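Local coordinates for protein nigritoxine (Vibrio nigripulchritudo, PDB 5M41) that is a bacterial toxin active against crustaceans and insects, built on a new fold, at residues Gln248-Asp259 with Gln354-Ile362. Sequence-based numbering, arbitrary orientation.
Sequences QSPFSHLAKYFD and QVVRGGISI
A255 CB, 3.7 Å from NH1, and a water lie over the same face of the R357 guanidinium, while P250 O, D259 and a second water sit around its edge. The F251 ring carries P250 CB over the centre of one face, and I360 CG1 reaches its CE1 obliquely at 4.0 Å. R357 NH1 donates to D259 OD2 (2.9 Å), a salt bridge that meets the oxygen on its syn side but well out of the carboxylate plane, the two planes 45° apart; D259 OD1 is paired with R28. P250 O lies 3.0 Å from R357 NH2, which the edge water links to S252 O. Here the turn S249-S252 and helix 253-264, N-capped by S252, meet the link between strands 354-357 and 359-363. V356 and R357 form a classic beta bulge opposite T427. R357 bends at chi3 (-62°), bringing NE to G358 O, 2.8 Å away and nearly in line with that C=O; with a weaker bond from NH2 to the same oxygen, this limits the group's rotation. G358 CA makes a CH...O contact with Q248 O, and the water on the guanidinium face bridges G358 N to S249 O. The extended Q248 side chain places NE2 3.0 Å from V355 O.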
ATOM      1  N   GLN A 248       5.730  11.792  14.963  1.00 35.82           N
ATOM      2  CA  GLN A 248       5.437  10.501  14.317  1.00 35.91           C
ATOM      3  C   GLN A 248       4.600  10.667  13.032  1.00 36.81           C
ATOM      4  O   GLN A 248       3.982   9.722  12.570  1.00 36.58           O
ATOM      5  CB  GLN A 248       4.749   9.560  15.320  1.00 36.39           C
ATOM      6  CG  GLN A 248       5.667   9.208  16.486  1.00 36.36           C
ATOM      7  CD  GLN A 248       5.086   8.129  17.395  1.00 38.40           C
ATOM      8  OE1 GLN A 248       3.948   8.215  17.800  1.00 40.02           O
ATOM      9  NE2 GLN A 248       5.892   7.128  17.729  1.00 37.09           N
ATOM     10  N   SER A 249       4.572  11.869  12.463  1.00 36.40           N
ATOM     11  CA  SER A 249       3.767  12.091  11.255  1.00 38.05           C
ATOM     12  C   SER A 249       4.547  11.635  10.016  1.00 36.93           C
ATOM     13  O   SER A 249       5.777  11.483  10.069  1.00 35.99           O
ATOM     14  CB  SER A 249       3.328  13.560  11.134  1.00 38.96           C
ATOM     15  OG  SER A 249       4.429  14.352  10.762  1.00 41.73           O
ATOM     16  N   PRO A 250       3.837  11.378   8.909  1.00 37.20           N
ATOM     17  CA  PRO A 250       4.517  10.788   7.741  1.00 37.37           C
ATOM     18  C   PRO A 250       5.694  11.609   7.175  1.00 38.62           C
ATOM     19  O   PRO A 250       6.690  10.994   6.736  1.00 36.98           O
ATOM     20  CB  PRO A 250       3.392  10.670   6.718  1.00 37.89           C
ATOM     21  CG  PRO A 250       2.167  10.456   7.574  1.00 38.23           C
ATOM     22  CD  PRO A 250       2.368  11.359   8.758  1.00 37.75           C
ATOM     23  N   PHE A 251       5.601  12.957   7.178  1.00 37.36           N
ATOM     24  CA  PHE A 251       6.668  13.777   6.580  1.00 38.31           C
ATOM     25  C   PHE A 251       7.376  14.609   7.655  1.00 37.07           C
ATOM     26  O   PHE A 251       7.971  15.603   7.345  1.00 35.23           O
ATOM     27  CB  PHE A 251       6.144  14.668   5.405  1.00 38.75           C
ATOM     28  CG  PHE A 251       5.216  13.925   4.437  1.00 40.61           C
ATOM     29  CD1 PHE A 251       5.720  12.959   3.549  1.00 39.85           C
ATOM     30  CD2 PHE A 251       3.842  14.158   4.454  1.00 40.31           C
ATOM     31  CE1 PHE A 251       4.867  12.270   2.673  1.00 40.50           C
ATOM     32  CE2 PHE A 251       2.993  13.467   3.586  1.00 42.29           C
ATOM     33  CZ  PHE A 251       3.511  12.531   2.695  1.00 41.42           C
ATOM     34  N   SER A 252       7.290  14.200   8.920  1.00 36.01           N
ATOM     35  CA  SER A 252       7.922  14.955  10.017  1.00 35.26           C
ATOM     36  C   SER A 252       9.345  15.424   9.688  1.00 36.78           C
ATOM     37  O   SER A 252      10.214  14.606   9.366  1.00 36.38           O
ATOM     38  CB  SER A 252       7.993  14.075  11.255  1.00 35.01           C
ATOM     39  OG  SER A 252       8.833  14.673  12.219  1.00 33.88           O
ATOM     40  N   HIS A 253       9.596  16.723   9.800  1.00 36.48           N
ATOM     41  CA  HIS A 253      10.917  17.265   9.489  1.00 39.73           C
ATOM     42  C   HIS A 253      11.887  16.939  10.590  1.00 37.72           C
ATOM     43  O   HIS A 253      13.053  16.599  10.347  1.00 36.01           O
ATOM     44  CB  HIS A 253      10.812  18.774   9.199  1.00 44.61           C
ATOM     45  CG  HIS A 253      10.059  19.078   7.919  1.00 48.68           C
ATOM     46  ND1 HIS A 253      10.684  19.225   6.717  1.00 53.31           N
ATOM     47  CD2 HIS A 253       8.692  19.182   7.664  1.00 48.89           C
ATOM     48  CE1 HIS A 253       9.760  19.433   5.751  1.00 51.43           C
ATOM     49  NE2 HIS A 253       8.544  19.422   6.332  1.00 51.74           N
ATOM     50  N   LEU A 254      11.389  16.973  11.815  1.00 36.79           N
ATOM     51  CA  LEU A 254      12.195  16.604  12.957  1.00 35.99           C
ATOM     52  C   LEU A 254      12.520  15.095  12.956  1.00 36.43           C
ATOM     53  O   LEU A 254      13.645  14.703  13.271  1.00 36.80           O
ATOM     54  CB  LEU A 254      11.483  17.036  14.237  1.00 36.66           C
ATOM     55  CG  LEU A 254      12.128  16.735  15.584  1.00 38.12           C
ATOM     56  CD1 LEU A 254      13.504  17.415  15.649  1.00 37.70           C
ATOM     57  CD2 LEU A 254      11.228  17.208  16.717  1.00 37.03           C
ATOM     58  N   ALA A 255      11.558  14.236  12.605  1.00 35.89           N
ATOM     59  CA  ALA A 255      11.913  12.816  12.426  1.00 34.42           C
ATOM     60  C   ALA A 255      13.019  12.636  11.354  1.00 34.05           C
ATOM     61  O   ALA A 255      13.942  11.798  11.499  1.00 33.84           O
ATOM     62  CB  ALA A 255      10.688  11.993  12.058  1.00 33.58           C
ATOM     63  N   LYS A 256      12.941  13.410  10.283  1.00 33.75           N
ATOM     64  CA  LYS A 256      14.029  13.372   9.276  1.00 34.98           C
ATOM     65  C   LYS A 256      15.375  13.760   9.920  1.00 33.69           C
ATOM     66  O   LYS A 256      16.395  13.127   9.677  1.00 32.33           O
ATOM     67  CB  LYS A 256      13.716  14.260   8.066  1.00 35.95           C
ATOM     68  CG  LYS A 256      14.778  14.189   6.957  1.00 39.29           C
ATOM     69  CD  LYS A 256      14.461  15.071   5.736  1.00 41.83           C
ATOM     70  CE  LYS A 256      14.514  16.548   6.106  1.00 45.73           C
ATOM     71  NZ  LYS A 256      13.798  17.424   5.138  1.00 48.59           N
ATOM     72  N   TYR A 257      15.371  14.769  10.782  1.00 34.24           N
ATOM     73  CA  TYR A 257      16.617  15.184  11.434  1.00 33.59           C
ATOM     74  C   TYR A 257      17.149  14.086  12.383  1.00 33.98           C
ATOM     75  O   TYR A 257      18.334  13.739  12.349  1.00 32.97           O
ATOM     76  CB  TYR A 257      16.452  16.523  12.183  1.00 33.43           C
ATOM     77  CG  TYR A 257      17.763  16.990  12.800  1.00 34.19           C
ATOM     78  CD1 TYR A 257      18.939  17.008  12.031  1.00 33.47           C
ATOM     79  CD2 TYR A 257      17.840  17.405  14.150  1.00 33.26           C
ATOM     80  CE1 TYR A 257      20.148  17.428  12.581  1.00 34.21           C
ATOM     81  CE2 TYR A 257      19.052  17.819  14.701  1.00 32.46           C
ATOM     82  CZ  TYR A 257      20.196  17.829  13.907  1.00 33.66           C
ATOM     83  OH  TYR A 257      21.410  18.221  14.420  1.00 33.51           O
ATOM     84  N   PHE A 258      16.265  13.518  13.204  1.00 32.44           N
ATOM     85  CA  PHE A 258      16.685  12.417  14.034  1.00 32.56           C
ATOM     86  C   PHE A 258      17.235  11.256  13.212  1.00 32.97           C
ATOM     87  O   PHE A 258      18.246  10.681  13.585  1.00 32.29           O
ATOM     88  CB  PHE A 258      15.534  11.934  14.905  1.00 31.45           C
ATOM     89  CG  PHE A 258      15.386  12.707  16.184  1.00 31.40           C
ATOM     90  CD1 PHE A 258      16.393  12.675  17.162  1.00 30.83           C
ATOM     91  CD2 PHE A 258      14.243  13.468  16.417  1.00 31.29           C
ATOM     92  CE1 PHE A 258      16.244  13.384  18.359  1.00 30.83           C
ATOM     93  CE2 PHE A 258      14.076  14.161  17.615  1.00 33.04           C
ATOM     94  CZ  PHE A 258      15.077  14.117  18.592  1.00 32.50           C
ATOM     95  N   ASP A 259      16.583  10.932  12.093  1.00 32.27           N
ATOM     96  CA  ASP A 259      17.053   9.847  11.221  1.00 33.45           C
ATOM     97  C   ASP A 259      18.478  10.159  10.713  1.00 34.05           C
ATOM     98  O   ASP A 259      19.326   9.274  10.594  1.00 34.44           O
ATOM     99  CB  ASP A 259      16.141   9.697   9.995  1.00 33.25           C
ATOM    100  CG  ASP A 259      14.772   9.098  10.317  1.00 35.30           C
ATOM    101  OD1 ASP A 259      14.544   8.612  11.453  1.00 34.99           O
ATOM    102  OD2 ASP A 259      13.896   9.151   9.401  1.00 36.15           O
ATOM    103  N   GLN A 354       8.610  -0.293  19.787  1.00 54.39           N
ATOM    104  CA  GLN A 354       8.430   1.147  19.658  1.00 49.13           C
ATOM    105  C   GLN A 354       8.246   1.552  18.208  1.00 44.63           C
ATOM    106  O   GLN A 354       9.044   1.164  17.357  1.00 43.77           O
ATOM    107  CB  GLN A 354       9.680   1.865  20.099  1.00 51.96           C
ATOM    108  CG  GLN A 354       9.714   2.375  21.507  1.00 51.55           C
ATOM    109  CD  GLN A 354      11.084   2.907  21.817  1.00 49.30           C
ATOM    110  OE1 GLN A 354      11.631   2.612  22.870  1.00 52.13           O
ATOM    111  NE2 GLN A 354      11.678   3.659  20.871  1.00 47.03           N
ATOM    112  N   VAL A 355       7.228   2.353  17.926  1.00 42.45           N
ATOM    113  CA  VAL A 355       7.163   3.019  16.637  1.00 40.43           C
ATOM    114  C   VAL A 355       8.160   4.181  16.685  1.00 42.66           C
ATOM    115  O   VAL A 355       8.089   5.031  17.597  1.00 41.80           O
ATOM    116  CB  VAL A 355       5.749   3.528  16.308  1.00 40.28           C
ATOM    117  CG1 VAL A 355       5.763   4.390  15.029  1.00 36.34           C
ATOM    118  CG2 VAL A 355       4.797   2.342  16.109  1.00 41.30           C
ATOM    119  N   VAL A 356       9.082   4.203  15.725  1.00 38.99           N
ATOM    120  CA  VAL A 356      10.117   5.242  15.669  1.00 38.80           C
ATOM    121  C   VAL A 356       9.595   6.472  14.911  1.00 36.55           C
ATOM    122  O   VAL A 356       9.627   7.570  15.428  1.00 36.31           O
ATOM    123  CB  VAL A 356      11.452   4.701  15.094  1.00 38.54           C
ATOM    124  CG1 VAL A 356      12.495   5.805  14.963  1.00 39.62           C
ATOM    125  CG2 VAL A 356      12.021   3.627  16.035  1.00 40.15           C
ATOM    126  N   ARG A 357       9.051   6.262  13.719  1.00 35.03           N
ATOM    127  CA  ARG A 357       8.581   7.362  12.896  1.00 33.90           C
ATOM    128  C   ARG A 357       7.436   6.884  12.015  1.00 33.46           C
ATOM    129  O   ARG A 357       7.392   5.694  11.644  1.00 33.85           O
ATOM    130  CB  ARG A 357       9.744   7.917  12.031  1.00 32.22           C
ATOM    131  CG  ARG A 357      10.393   6.885  11.100  1.00 33.70           C
ATOM    132  CD  ARG A 357      11.122   7.541   9.911  1.00 34.17           C
ATOM    133  NE  ARG A 357      10.132   8.265   9.116  1.00 34.22           N
ATOM    134  CZ  ARG A 357      10.218   9.515   8.684  1.00 33.73           C
ATOM    135  NH1 ARG A 357      11.314  10.251   8.877  1.00 33.83           N
ATOM    136  NH2 ARG A 357       9.196  10.010   8.000  1.00 31.37           N
ATOM    137  N   GLY A 358       6.529   7.797  11.670  1.00 31.12           N
ATOM    138  CA  GLY A 358       5.533   7.503  10.648  1.00 31.43           C
ATOM    139  C   GLY A 358       6.133   7.548   9.241  1.00 32.34           C
ATOM    140  O   GLY A 358       7.336   7.719   9.080  1.00 31.16           O
ATOM    141  N   GLY A 359       5.294   7.390   8.218  1.00 31.48           N
ATOM    142  CA  GLY A 359       5.758   7.438   6.849  1.00 32.27           C
ATOM    143  C   GLY A 359       4.759   6.886   5.860  1.00 33.39           C
ATOM    144  O   GLY A 359       3.549   6.801   6.136  1.00 33.29           O
ATOM    145  N   ILE A 360       5.273   6.537   4.689  1.00 33.70           N
ATOM    146  CA  ILE A 360       4.453   5.988   3.605  1.00 34.21           C
ATOM    147  C   ILE A 360       5.042   4.634   3.278  1.00 33.86           C
ATOM    148  O   ILE A 360       6.247   4.522   3.092  1.00 36.22           O
ATOM    149  CB  ILE A 360       4.468   6.899   2.341  1.00 34.96           C
ATOM    150  CG1 ILE A 360       4.095   8.353   2.696  1.00 35.18           C
ATOM    151  CG2 ILE A 360       3.538   6.354   1.255  1.00 34.32           C
ATOM    152  CD1 ILE A 360       2.689   8.549   3.269  1.00 33.78           C
ATOM    153  N   SER A 361       4.204   3.602   3.255  1.00 34.63           N
ATOM    154  CA  SER A 361       4.632   2.286   2.784  1.00 35.65           C
ATOM    155  C   SER A 361       3.961   2.020   1.456  1.00 35.40           C
ATOM    156  O   SER A 361       2.780   2.320   1.275  1.00 36.97           O
ATOM    157  CB  SER A 361       4.238   1.194   3.775  1.00 37.30           C
ATOM    158  OG  SER A 361       4.770   1.464   5.064  1.00 41.16           O
ATOM    159  N   ILE A 362       4.697   1.437   0.535  1.00 37.27           N
ATOM    160  CA  ILE A 362       4.178   1.144  -0.788  1.00 39.72           C
ATOM    161  C   ILE A 362       4.117  -0.380  -0.911  1.00 39.96           C
ATOM    162  O   ILE A 362       5.112  -1.062  -0.709  1.00 39.86           O
ATOM    163  CB  ILE A 362       5.046   1.804  -1.896  1.00 42.22           C
ATOM    164  CG1 ILE A 362       4.901   3.340  -1.843  1.00 40.49           C
ATOM    165  CG2 ILE A 362       4.634   1.299  -3.283  1.00 43.02           C
ATOM    166  CD1 ILE A 362       5.946   4.096  -2.654  1.00 44.37           C
TER
HETATM  167  O   HOH W   1       7.635  10.473  11.754  1.00 22.91           O
HETATM  168  O   HOH W   2      10.238  12.643   7.665  1.00 33.45           O